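Mgp-operon protein 3 (Mycoplasma pneumoniae, PDB 6RJ1) is the extracellular adhesion protein P40/P90, which probably works together with adhesin P1 in attaching the bacterium to sugars on human host cells. Local coordinates at residues A[251-254]-A[255-259]; A[443-446]-A[447-450]; A[83-86]-A[87-90]; A[757-760]-A[761-764]; A[669-673]-A[674-678]. All coordinates share one frame; numbering follows the deposited sequence.

Contact 1: residues A[251-254]-A[255-259]; sequences KDES and SWKNS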
loop_
_atom_site.group_PDB
_atom_site.type_symbol
_atom_site.label_atom_id
_atom_site.label_comp_id
_atom_site.label_asym_id
_atom_site.label_seq_id
_atom_site.Cartn_x
_atom_site.Cartn_y
_atom_site.Cartn_z
ATOM N N LYS A 251 0.569 21.489 1.879
ATOM C CA LYS A 251 1.010 21.634 0.487
ATOM C C LYS A 251 1.844 22.884 0.254
ATOM O O LYS A 251 2.517 22.981 -0.769
ATOM C CB LYS A 251 -0.167 21.550 -0.498
ATOM C CG LYS A 251 -1.139 22.729 -0.499
ATOM C CD LYS A 251 -2.080 22.611 -1.696
ATOM C CE LYS A 251 -3.119 23.687 -1.782
ATOM N NZ LYS A 251 -2.554 24.962 -2.283
ATOM N N ASP A 252 1.809 23.828 1.206
ATOM C CA ASP A 252 2.514 25.104 1.135
ATOM C C ASP A 252 4.040 24.954 1.271
ATOM O O ASP A 252 4.616 25.224 2.329
ATOM C CB ASP A 252 1.921 26.097 2.153
ATOM C CG ASP A 252 2.311 27.552 1.997
ATOM O OD1 ASP A 252 3.246 27.843 1.209
ATOM O OD2 ASP A 252 1.702 28.401 2.682
ATOM N N GLU A 253 4.682 24.557 0.156
ATOM C CA GLU A 253 6.125 24.356 0.015
ATOM C C GLU A 253 6.887 25.671 0.214
ATOM O O GLU A 253 7.952 25.656 0.833
ATOM C CB GLU A 253 6.442 23.732 -1.359
ATOM C CG GLU A 253 7.828 23.117 -1.479
ATOM C CD GLU A 253 8.967 24.069 -1.790
ATOM O OE1 GLU A 253 8.867 24.822 -2.787
ATOM O OE2 GLU A 253 9.966 24.059 -1.035
ATOM N N SER A 254 6.344 26.796 -0.307
ATOM C CA SER A 254 6.961 28.122 -0.202
ATOM C C SER A 254 7.140 28.557 1.255
ATOM O O SER A 254 8.251 28.932 1.628
ATOM C CB SER A 254 6.171 29.161 -0.989
ATOM O OG SER A 254 6.931 30.353 -1.125
ATOM N N SER A 255 6.076 28.440 2.088
ATOM C CA SER A 255 6.124 28.759 3.518
ATOM C C SER A 255 7.125 27.864 4.255
ATOM O O SER A 255 7.813 28.344 5.162
ATOM C CB SER A 255 4.748 28.626 4.153
ATOM O OG SER A 255 3.882 29.655 3.708
ATOM N N TRP A 256 7.225 26.576 3.845
ATOM C CA TRP A 256 8.170 25.631 4.419
ATOM C C TRP A 256 9.594 26.099 4.127
ATOM O O TRP A 256 10.347 26.358 5.059
ATOM C CB TRP A 256 7.939 24.202 3.890
ATOM C CG TRP A 256 8.803 23.184 4.582
ATOM C CD1 TRP A 256 10.011 22.710 4.162
ATOM C CD2 TRP A 256 8.584 22.623 5.882
ATOM N NE1 TRP A 256 10.537 21.856 5.099
ATOM C CE2 TRP A 256 9.680 21.780 6.166
ATOM C CE3 TRP A 256 7.557 22.740 6.834
ATOM C CZ2 TRP A 256 9.782 21.059 7.363
ATOM C CZ3 TRP A 256 7.654 22.022 8.015
ATOM C CH2 TRP A 256 8.747 21.178 8.262
ATOM N N LYS A 257 9.926 26.270 2.834
ATOM C CA LYS A 257 11.224 26.714 2.328
ATOM C C LYS A 257 11.673 28.045 2.943
ATOM O O LYS A 257 12.811 28.149 3.400
ATOM C CB LYS A 257 11.165 26.819 0.791
ATOM C CG LYS A 257 12.507 27.053 0.100
ATOM C CD LYS A 257 12.334 27.326 -1.396
ATOM C CE LYS A 257 12.419 26.075 -2.246
ATOM N NZ LYS A 257 12.084 26.350 -3.667
ATOM N N ASN A 258 10.777 29.044 2.970
ATOM C CA ASN A 258 11.074 30.388 3.463
ATOM C C ASN A 258 11.220 30.517 4.979
ATOM O O ASN A 258 12.020 31.349 5.419
ATOM C CB ASN A 258 10.043 31.400 2.952
ATOM C CG ASN A 258 9.968 31.543 1.441
ATOM O OD1 ASN A 258 10.843 31.090 0.683
ATOM N ND2 ASN A 258 8.901 32.179 0.971
ATOM N N SER A 259 10.446 29.747 5.781
ATOM C CA SER A 259 10.520 29.898 7.238
ATOM C C SER A 259 10.453 28.601 8.049
ATOM O O SER A 259 11.397 28.300 8.785
ATOM C CB SER A 259 9.450 30.871 7.730
ATOM O OG SER A 259 8.139 30.431 7.412
#

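Contact 2: residues A[443-446]-A[447-450]; sequences LPNV and ITQL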
loop_
_atom_site.group_PDB
_atom_site.type_symbol
_atom_site.label_atom_id
_atom_site.label_comp_id
_atom_site.label_asym_id
_atom_site.label_seq_id
_atom_site.Cartn_x
_atom_site.Cartn_y
_atom_site.Cartn_z
ATOM N N LEU A 443 16.265 16.144 0.845
ATOM C CA LEU A 443 16.124 14.815 0.237
ATOM C C LEU A 443 15.933 14.960 -1.273
ATOM O O LEU A 443 15.411 15.986 -1.697
ATOM C CB LEU A 443 14.874 14.094 0.793
ATOM C CG LEU A 443 14.748 13.823 2.291
ATOM C CD1 LEU A 443 13.398 13.228 2.600
ATOM C CD2 LEU A 443 15.821 12.879 2.781
ATOM N N PRO A 444 16.250 13.942 -2.106
ATOM C CA PRO A 444 15.936 14.050 -3.544
ATOM C C PRO A 444 14.419 14.129 -3.819
ATOM O O PRO A 444 13.615 13.803 -2.943
ATOM C CB PRO A 444 16.532 12.760 -4.130
ATOM C CG PRO A 444 17.475 12.255 -3.094
ATOM C CD PRO A 444 16.874 12.640 -1.801
ATOM N N ASN A 445 14.040 14.565 -5.043
ATOM C CA ASN A 445 12.670 14.740 -5.576
ATOM C C ASN A 445 11.690 13.629 -5.155
ATOM O O ASN A 445 12.106 12.489 -4.934
ATOM C CB ASN A 445 12.686 14.758 -7.127
ATOM C CG ASN A 445 13.666 15.688 -7.765
ATOM O OD1 ASN A 445 13.314 16.787 -8.207
ATOM N ND2 ASN A 445 14.920 15.262 -7.850
ATOM N N VAL A 446 10.378 13.952 -5.143
ATOM C CA VAL A 446 9.305 12.992 -4.888
ATOM C C VAL A 446 9.366 11.911 -5.991
ATOM O O VAL A 446 9.277 10.717 -5.689
ATOM C CB VAL A 446 7.921 13.696 -4.822
ATOM C CG1 VAL A 446 6.764 12.695 -4.860
ATOM C CG2 VAL A 446 7.819 14.593 -3.593
ATOM N N ILE A 447 9.593 12.345 -7.256
ATOM C CA ILE A 447 9.677 11.464 -8.426
ATOM C C ILE A 447 10.855 10.468 -8.317
ATOM O O ILE A 447 10.703 9.307 -8.719
ATOM C CB ILE A 447 9.654 12.262 -9.765
ATOM C CG1 ILE A 447 9.349 11.342 -10.969
ATOM C CG2 ILE A 447 10.908 13.115 -9.994
ATOM C CD1 ILE A 447 7.954 10.731 -10.996
ATOM N N THR A 448 11.993 10.902 -7.741
ATOM C CA THR A 448 13.168 10.054 -7.516
ATOM C C THR A 448 12.821 9.005 -6.444
ATOM O O THR A 448 13.109 7.818 -6.626
ATOM C CB THR A 448 14.353 10.937 -7.096
ATOM O OG1 THR A 448 14.612 11.888 -8.123
ATOM C CG2 THR A 448 15.607 10.136 -6.781
ATOM N N GLN A 449 12.185 9.457 -5.335
ATOM C CA GLN A 449 11.774 8.608 -4.216
ATOM C C GLN A 449 10.770 7.586 -4.667
ATOM O O GLN A 449 10.837 6.449 -4.214
ATOM C CB GLN A 449 11.202 9.418 -3.044
ATOM C CG GLN A 449 12.103 10.525 -2.501
ATOM C CD GLN A 449 13.324 10.071 -1.741
ATOM O OE1 GLN A 449 13.695 8.887 -1.710
ATOM N NE2 GLN A 449 13.975 11.025 -1.100
ATOM N N LEU A 450 9.860 7.976 -5.577
ATOM C CA LEU A 450 8.864 7.069 -6.135
ATOM C C LEU A 450 9.548 6.031 -7.029
ATOM O O LEU A 450 9.156 4.865 -6.987
ATOM C CB LEU A 450 7.749 7.811 -6.892
ATOM C CG LEU A 450 6.794 8.673 -6.067
ATOM C CD1 LEU A 450 6.009 9.610 -6.957
ATOM C CD2 LEU A 450 5.871 7.836 -5.215
#

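Contact 3: residues A[83-86]-A[87-90]; sequences SFDT and QESQ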
loop_
_atom_site.group_PDB
_atom_site.type_symbol
_atom_site.label_atom_id
_atom_site.label_comp_id
_atom_site.label_asym_id
_atom_site.label_seq_id
_atom_site.Cartn_x
_atom_site.Cartn_y
_atom_site.Cartn_z
ATOM N N SER A 83 12.727 11.374 -16.972
ATOM C CA SER A 83 14.083 10.975 -17.360
ATOM C C SER A 83 14.997 10.889 -16.148
ATOM O O SER A 83 14.685 11.449 -15.094
ATOM C CB SER A 83 14.672 11.941 -18.382
ATOM O OG SER A 83 14.784 13.243 -17.835
ATOM N N PHE A 84 16.129 10.191 -16.301
ATOM C CA PHE A 84 17.109 10.086 -15.237
ATOM C C PHE A 84 18.034 11.305 -15.299
ATOM O O PHE A 84 18.501 11.670 -16.381
ATOM C CB PHE A 84 17.907 8.776 -15.338
ATOM C CG PHE A 84 17.138 7.500 -15.067
ATOM C CD1 PHE A 84 16.705 7.184 -13.780
ATOM C CD2 PHE A 84 16.899 6.585 -16.086
ATOM C CE1 PHE A 84 16.008 6.000 -13.531
ATOM C CE2 PHE A 84 16.210 5.393 -15.830
ATOM C CZ PHE A 84 15.763 5.114 -14.557
ATOM N N ASP A 85 18.248 11.960 -14.145
ATOM C CA ASP A 85 19.109 13.129 -14.009
ATOM C C ASP A 85 20.549 12.695 -13.702
ATOM O O ASP A 85 20.964 12.669 -12.538
ATOM C CB ASP A 85 18.567 14.100 -12.941
ATOM C CG ASP A 85 18.987 15.545 -13.165
ATOM O OD1 ASP A 85 20.210 15.831 -13.115
ATOM O OD2 ASP A 85 18.098 16.384 -13.422
ATOM N N THR A 86 21.301 12.358 -14.768
ATOM C CA THR A 86 22.701 11.918 -14.748
ATOM C C THR A 86 23.617 12.945 -14.047
ATOM O O THR A 86 24.526 12.548 -13.313
ATOM C CB THR A 86 23.134 11.556 -16.185
ATOM O OG1 THR A 86 22.397 10.401 -16.594
ATOM C CG2 THR A 86 24.632 11.266 -16.318
ATOM N N GLN A 87 23.346 14.251 -14.252
ATOM C CA GLN A 87 24.082 15.364 -13.653
ATOM C C GLN A 87 23.945 15.395 -12.125
ATOM O O GLN A 87 24.943 15.609 -11.432
ATOM C CB GLN A 87 23.649 16.699 -14.277
ATOM C CG GLN A 87 24.189 16.912 -15.690
ATOM C CD GLN A 87 23.716 18.204 -16.320
ATOM O OE1 GLN A 87 22.522 18.544 -16.303
ATOM N NE2 GLN A 87 24.646 18.944 -16.914
ATOM N N GLU A 88 22.717 15.164 -11.606
ATOM C CA GLU A 88 22.426 15.120 -10.172
ATOM C C GLU A 88 23.022 13.858 -9.541
ATOM O O GLU A 88 23.495 13.915 -8.408
ATOM C CB GLU A 88 20.911 15.172 -9.915
ATOM C CG GLU A 88 20.415 16.466 -9.287
ATOM C CD GLU A 88 20.772 16.697 -7.832
ATOM O OE1 GLU A 88 20.517 15.796 -7.001
ATOM O OE2 GLU A 88 21.290 17.793 -7.522
ATOM N N SER A 89 22.992 12.726 -10.276
ATOM C CA SER A 89 23.531 11.436 -9.838
ATOM C C SER A 89 25.046 11.530 -9.646
ATOM O O SER A 89 25.582 10.959 -8.697
ATOM C CB SER A 89 23.187 10.347 -10.848
ATOM O OG SER A 89 21.845 9.916 -10.702
ATOM N N GLN A 90 25.728 12.274 -10.536
ATOM C CA GLN A 90 27.165 12.517 -10.463
ATOM C C GLN A 90 27.427 13.476 -9.305
ATOM O O GLN A 90 28.410 13.303 -8.586
ATOM C CB GLN A 90 27.687 13.100 -11.785
ATOM C CG GLN A 90 29.214 12.994 -11.959
ATOM C CD GLN A 90 29.683 11.623 -12.400
ATOM O OE1 GLN A 90 30.238 10.846 -11.616
ATOM N NE2 GLN A 90 29.484 11.300 -13.671
#

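Contact 4: residues A[757-760]-A[761-764]; sequences GVKI and STLE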
loop_
_atom_site.group_PDB
_atom_site.type_symbol
_atom_site.label_atom_id
_atom_site.label_comp_id
_atom_site.label_asym_id
_atom_site.label_seq_id
_atom_site.Cartn_x
_atom_site.Cartn_y
_atom_site.Cartn_z
ATOM N N GLY A 757 -16.606 13.969 21.950
ATOM C CA GLY A 757 -16.454 13.239 20.699
ATOM C C GLY A 757 -15.013 12.885 20.386
ATOM O O GLY A 757 -14.108 13.700 20.609
ATOM N N VAL A 758 -14.785 11.658 19.875
ATOM C CA VAL A 758 -13.432 11.216 19.532
ATOM C C VAL A 758 -13.165 11.430 18.050
ATOM O O VAL A 758 -13.864 10.884 17.193
ATOM C CB VAL A 758 -13.064 9.772 20.012
ATOM C CG1 VAL A 758 -11.665 9.353 19.539
ATOM C CG2 VAL A 758 -13.168 9.645 21.533
ATOM N N LYS A 759 -12.151 12.253 17.772
ATOM C CA LYS A 759 -11.635 12.551 16.447
ATOM C C LYS A 759 -10.232 11.921 16.322
ATOM O O LYS A 759 -9.806 11.211 17.232
ATOM C CB LYS A 759 -11.677 14.061 16.152
ATOM C CG LYS A 759 -11.314 14.990 17.303
ATOM C CD LYS A 759 -11.657 16.430 16.929
ATOM C CE LYS A 759 -11.362 17.432 18.013
ATOM N NZ LYS A 759 -9.902 17.648 18.197
ATOM N N ILE A 760 -9.555 12.089 15.182
ATOM C CA ILE A 760 -8.227 11.502 14.935
ATOM C C ILE A 760 -7.188 12.001 15.954
ATOM O O ILE A 760 -6.487 11.190 16.565
ATOM C CB ILE A 760 -7.755 11.690 13.461
ATOM C CG1 ILE A 760 -8.834 11.265 12.443
ATOM C CG2 ILE A 760 -6.440 10.954 13.207
ATOM C CD1 ILE A 760 -8.560 11.706 11.018
ATOM N N SER A 761 -7.131 13.328 16.156
ATOM C CA SER A 761 -6.196 13.968 17.074
ATOM C C SER A 761 -6.357 13.516 18.527
ATOM O O SER A 761 -5.363 13.508 19.249
ATOM C CB SER A 761 -6.264 15.487 16.951
ATOM O OG SER A 761 -7.582 15.963 17.159
ATOM N N THR A 762 -7.578 13.110 18.950
ATOM C CA THR A 762 -7.821 12.666 20.337
ATOM C C THR A 762 -7.711 11.132 20.502
ATOM O O THR A 762 -7.653 10.651 21.638
ATOM C CB THR A 762 -9.130 13.228 20.900
ATOM O OG1 THR A 762 -10.235 12.698 20.171
ATOM C CG2 THR A 762 -9.160 14.748 20.890
ATOM N N LEU A 763 -7.636 10.384 19.374
ATOM C CA LEU A 763 -7.477 8.928 19.346
ATOM C C LEU A 763 -6.101 8.556 19.903
ATOM O O LEU A 763 -5.084 9.121 19.480
ATOM C CB LEU A 763 -7.654 8.384 17.915
ATOM C CG LEU A 763 -7.893 6.874 17.766
ATOM C CD1 LEU A 763 -9.320 6.494 18.138
ATOM C CD2 LEU A 763 -7.595 6.417 16.355
ATOM N N GLU A 764 -6.099 7.638 20.893
ATOM C CA GLU A 764 -4.925 7.140 21.617
ATOM C C GLU A 764 -4.549 5.750 21.109
ATOM O O GLU A 764 -5.372 4.831 21.166
ATOM C CB GLU A 764 -5.217 7.066 23.131
ATOM C CG GLU A 764 -5.497 8.398 23.814
ATOM C CD GLU A 764 -6.075 8.298 25.219
ATOM O OE1 GLU A 764 -6.961 9.120 25.550
ATOM O OE2 GLU A 764 -5.651 7.404 25.989
#

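Contact 5: residues A[669-673]-A[674-678]; sequences VFDAL and GLNFN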
loop_
_atom_site.group_PDB
_atom_site.type_symbol
_atom_site.label_atom_id
_atom_site.label_comp_id
_atom_site.label_asym_id
_atom_site.label_seq_id
_atom_site.Cartn_x
_atom_site.Cartn_y
_atom_site.Cartn_z
ATOM N N VAL A 669 -12.614 8.299 11.921
ATOM C CA VAL A 669 -12.172 7.364 12.967
ATOM C C VAL A 669 -13.010 6.077 12.846
ATOM O O VAL A 669 -12.457 4.981 12.827
ATOM C CB VAL A 669 -12.268 8.000 14.383
ATOM C CG1 VAL A 669 -12.034 6.972 15.483
ATOM C CG2 VAL A 669 -11.299 9.161 14.530
ATOM N N PHE A 670 -14.337 6.223 12.723
ATOM C CA PHE A 670 -15.280 5.116 12.577
ATOM C C PHE A 670 -15.036 4.298 11.307
ATOM O O PHE A 670 -15.114 3.074 11.334
ATOM C CB PHE A 670 -16.724 5.645 12.652
ATOM C CG PHE A 670 -17.293 5.660 14.053
ATOM C CD1 PHE A 670 -16.751 6.478 15.035
ATOM C CD2 PHE A 670 -18.359 4.838 14.395
ATOM C CE1 PHE A 670 -17.259 6.467 16.339
ATOM C CE2 PHE A 670 -18.866 4.828 15.698
ATOM C CZ PHE A 670 -18.313 5.645 16.662
ATOM N N ASP A 671 -14.686 4.978 10.222
ATOM C CA ASP A 671 -14.401 4.378 8.920
ATOM C C ASP A 671 -13.080 3.630 8.904
ATOM O O ASP A 671 -12.958 2.629 8.204
ATOM C CB ASP A 671 -14.391 5.464 7.840
ATOM C CG ASP A 671 -15.749 6.027 7.440
ATOM O OD1 ASP A 671 -16.724 5.855 8.208
ATOM O OD2 ASP A 671 -15.836 6.635 6.366
ATOM N N ALA A 672 -12.078 4.128 9.629
ATOM C CA ALA A 672 -10.761 3.507 9.652
ATOM C C ALA A 672 -10.692 2.345 10.618
ATOM O O ALA A 672 -9.932 1.410 10.390
ATOM C CB ALA A 672 -9.712 4.540 10.003
ATOM N N LEU A 673 -11.479 2.399 11.700
ATOM C CA LEU A 673 -11.481 1.387 12.744
ATOM C C LEU A 673 -12.609 0.351 12.606
ATOM O O LEU A 673 -12.658 -0.606 13.382
ATOM C CB LEU A 673 -11.505 2.087 14.109
ATOM C CG LEU A 673 -10.161 2.520 14.718
ATOM C CD1 LEU A 673 -9.494 3.637 13.923
ATOM C CD2 LEU A 673 -10.350 2.993 16.139
ATOM N N GLY A 674 -13.460 0.523 11.592
ATOM C CA GLY A 674 -14.575 -0.371 11.288
ATOM C C GLY A 674 -15.611 -0.435 12.385
ATOM O O GLY A 674 -15.998 -1.528 12.808
ATOM N N LEU A 675 -16.051 0.745 12.853
ATOM C CA LEU A 675 -16.979 0.882 13.962
ATOM C C LEU A 675 -18.418 1.245 13.549
ATOM O O LEU A 675 -19.278 1.439 14.410
ATOM C CB LEU A 675 -16.407 1.895 14.967
ATOM C CG LEU A 675 -15.161 1.454 15.729
ATOM C CD1 LEU A 675 -14.400 2.647 16.247
ATOM C CD2 LEU A 675 -15.522 0.536 16.879
ATOM N N ASN A 676 -18.688 1.301 12.245
ATOM C CA ASN A 676 -20.018 1.603 11.733
ATOM C C ASN A 676 -20.795 0.300 11.559
ATOM O O ASN A 676 -20.395 -0.573 10.787
ATOM C CB ASN A 676 -19.941 2.409 10.429
ATOM C CG ASN A 676 -19.243 3.740 10.570
ATOM O OD1 ASN A 676 -19.668 4.612 11.332
ATOM N ND2 ASN A 676 -18.158 3.930 9.835
ATOM N N PHE A 677 -21.873 0.155 12.336
ATOM C CA PHE A 677 -22.742 -1.018 12.332
ATOM C C PHE A 677 -24.173 -0.557 12.238
ATOM O O PHE A 677 -24.503 0.509 12.756
ATOM C CB PHE A 677 -22.550 -1.841 13.620
ATOM C CG PHE A 677 -21.222 -2.552 13.732
ATOM C CD1 PHE A 677 -20.100 -1.895 14.229
ATOM C CD2 PHE A 677 -21.098 -3.887 13.367
ATOM C CE1 PHE A 677 -18.866 -2.550 14.323
ATOM C CE2 PHE A 677 -19.864 -4.545 13.466
ATOM C CZ PHE A 677 -18.753 -3.869 13.939
ATOM N N ASN A 678 -25.026 -1.354 11.578
ATOM C CA ASN A 678 -26.447 -1.042 11.456
ATOM C C ASN A 678 -27.171 -1.309 12.779
ATOM O O ASN A 678 -26.664 -2.065 13.616
ATOM C CB ASN A 678 -27.091 -1.803 10.280
ATOM C CG ASN A 678 -27.025 -3.316 10.308
ATOM O OD1 ASN A 678 -26.953 -3.965 11.357
ATOM N ND2 ASN A 678 -27.080 -3.923 9.134
#

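Contact 1: residues A[251-254]-A[255-259]
Asp252 holds its CG trans to the backbone N (chi1 -166°), whereas Ser255 turns its OG back beside its own amide (chi1 -70°), and these two rotations lay the carboxylate across the amide and the hydroxyl of Ser255. Asp252 is the N-cap of the helix 253-267. Its OD1 accepts from Ser255 N at 3.0 Å, a capping bond that approaches from well above the carboxylate plane, and its OD2 accepts from Ser255 OG at 2.7 Å. Two bonds to one serine therefore fix the rotation of the carboxylate over the first turn. Behind this cap the main chain is helical: Lys257 N meets Glu253 O at 2.9 Å in an almost straight bond, and Asn258 N meets Ser254 O at 2.9 Å. One turn on, Ser255 O receives both N and OG of Ser259. On the exposed flank the bent side chain of Glu253 crosses that of Lys257, so that OE2 packs 3.4 Å from CE, while OE1 and NZ form only a long salt bridge of 3.7 Å. Trp256 faces inward, its side chain resting on Arg230 of strand 229-230, on Pro237, and on Lys261 and Ala264 farther along the same helix; Glu253 also touches Arg230, and Lys251 leans on Tyr229 of that strand.

Contact 2: residues A[443-446]-A[447-450]
The flat amide of Gln449 and the ring of Pro444 meet where the two side chains cross at about a right angle, with NE2 of Gln449 3.4 Å from CD of Pro444. At another corner of the ring, CB of Pro444 touches CG2 of Thr448 at 3.8 Å, and CB of Leu443 approaches NE2 of Gln449 at 3.7 Å. With CG beside the backbone N (chi1 -55°) and the chain bent at chi2 (-71°), the glutamine folds back over the incoming chain, where NE2 gives a weak bond to Pro444 O and OE1 accepts from Ile369 N. This is the N-terminal entry to the helix 446-454, with Asn445 in the N-cap position. Asn445 O takes Gln449 N at 3.1 Å and, weakly, Thr448 N; Val446 O takes Leu450 N at 2.8 Å. On the first turn, Val446 and Leu450 lie side by side, CG1 to CD1 3.8 Å, and CG2 of Ile447 reaches back to CB of Asn445. Thr448 directs its OG1 beside its backbone N, where the hydroxyl is hydrogen-bonded to Val64 N. Trp236 packs against Val446 and Gln449, and Trp477 of strand 477-482 against Ile447 and Leu450.

Contact 3: residues A[83-86]-A[87-90]
Asp85 caps the helix 86-93 through its side chain: OD1 accepts from Glu88 N at 3.0 Å, the amide arriving on the anti side of the carboxylate, 22° out of its plane. With CG trans to the backbone N (chi1 -154°), the carboxylate swings forward over the first turn. The carbonyl of the same residue joins in, since Asp85 O accepts from Ser89 N at 3.0 Å and, more weakly and at a poorer angle, from Glu88 N at 3.2 Å. The next backbone bond, Gln90 N to Thr86 O, is 3.0 Å long. Around these bonds, CB of Glu88 packs 3.3 Å from OD1 of Asp85, and CB of Gln87 lies 3.7 Å from the same oxygen, so the methylenes of the first turn flank the cap. Ser89 faces inward, and its OG is hydrogen-bonded to Leu61 O. Just before the cap, Phe84 meets Tyr451 edge-to-face, and Ser83 and Asp85 pair through their backbones with Lys65 and Arg63. The acidic cap lies at the positive end of the helix dipole, which would probably favour its charged form. Glu88 is bent away, leaving its OE2 6.0 Å from OD1 of Asp85; its long, weak ion pairs with Arg63 and Lys91 may partly offset the negative charge it brings near Asp85.

Contact 4: residues A[757-760]-A[761-764]
Lys759 and Thr762 are tied by a side-chain-to-backbone hydrogen bond: Lys759 N gives to Thr762 OG1 at 3.1 Å. The threonine reaches it because OG1 sits between its own N and carbonyl carbon (chi1 65°), which turns the hydroxyl back toward the amide of Lys759. A second polar link joins two side chains. Lys759 runs out extended and bends only at its last torsion (chi4 72°), bringing NZ within 3.0 Å of Ser761 OG as a donor. That hydroxyl is also hydrogen-bonded to Asp664 OD2, and NZ has a long, weak ion pair with the same carboxylate, so lysine, serine and aspartate form a small cluster. Among backbone bonds, Leu763 N gives to Ile760 O at 3.1 Å from well above the carbonyl plane, and Lys759 O receives Thr762 N and Leu763 N, both weakly. The apolar contact pairs CG1 of Val758 with CD1 of Leu763 at 4.0 Å, the two side chains crossing at about a right angle; the same CG1 also lies 3.7 Å from the hydroxyl OG1 of Thr762. Ile760 points away from the turn and packs on Thr668 and Val669 of helix 666-673, and Leu763 also touches Val669. Asn742 holds the outgoing end of the turn, ND2 bonding to Thr762 O and OD1 accepting from Glu764 N. The bond from Leu763 N to Ile760 O closes a type I beta turn over Ile760 to Leu763, here lying in the long connection between strands 723-732 and 779-786.

Contact 5: residues A[669-673]-A[674-678]
Phe670 and Leu675 close the C-terminal end of helix 666-673 much as in a Schellman motif: the 6→1 backbone bond is formed, and an apolar side-chain pair lies beside it. Gly674, with a positive phi of 63°, turns the chain out of the helix and brings Leu675 N onto Phe670 O at 2.9 Å, in a nearly straight bond within the carbonyl plane. The companion 5→2 bond of the full motif is missing, as Gly674 N stays 4.0 Å from Asp671 O. CB of Leu675 sits over one face of the Phe670 ring, 4.0 Å from its centroid, in a CH-pi contact. The rest of that leucine lies alongside Leu673, with CD1 3.6 Å from its CB. Asn676 then folds back across the helix end: ND2 gives a weak bond to Asp671 OD1 at 2.9 Å, the amide and carboxylate planes being almost perpendicular, while OD1 of Asn676 lies near CB and CD2 of Phe670. The stronger partner of Asp671 is Ser580, whose OG bonds to OD2, and the ring of Tyr617 meets that of Phe670 with their planes about 45° apart. A buried carboxylate is thus met by neutral donors on both oxygens, Thr582 adding a weak bond to OD1; these donors probably stabilise the negative charge, which the nearby helix C-terminus would tend to disfavour.

In the fold
Contacts 1, 2 and 3 each start a helix, but in different surroundings. Contacts 1 and 3 are at the surface and cap their helices with an aspartate carboxylate; contact 2 is buried, and its side chains look to Val64, Ile369 and two tryptophans. Contacts 2 and 3 are neighbours, with centres 12 Å apart, and Arg63 touches both. Contact 5 closes a helix instead, in a buried setting on the opposite side of the chain's centre from contacts 2 and 3. The partly buried turn of contact 4 packs directly on that helix through Val669, whose CG1 lies 3.8 Å from CD1 of Leu763.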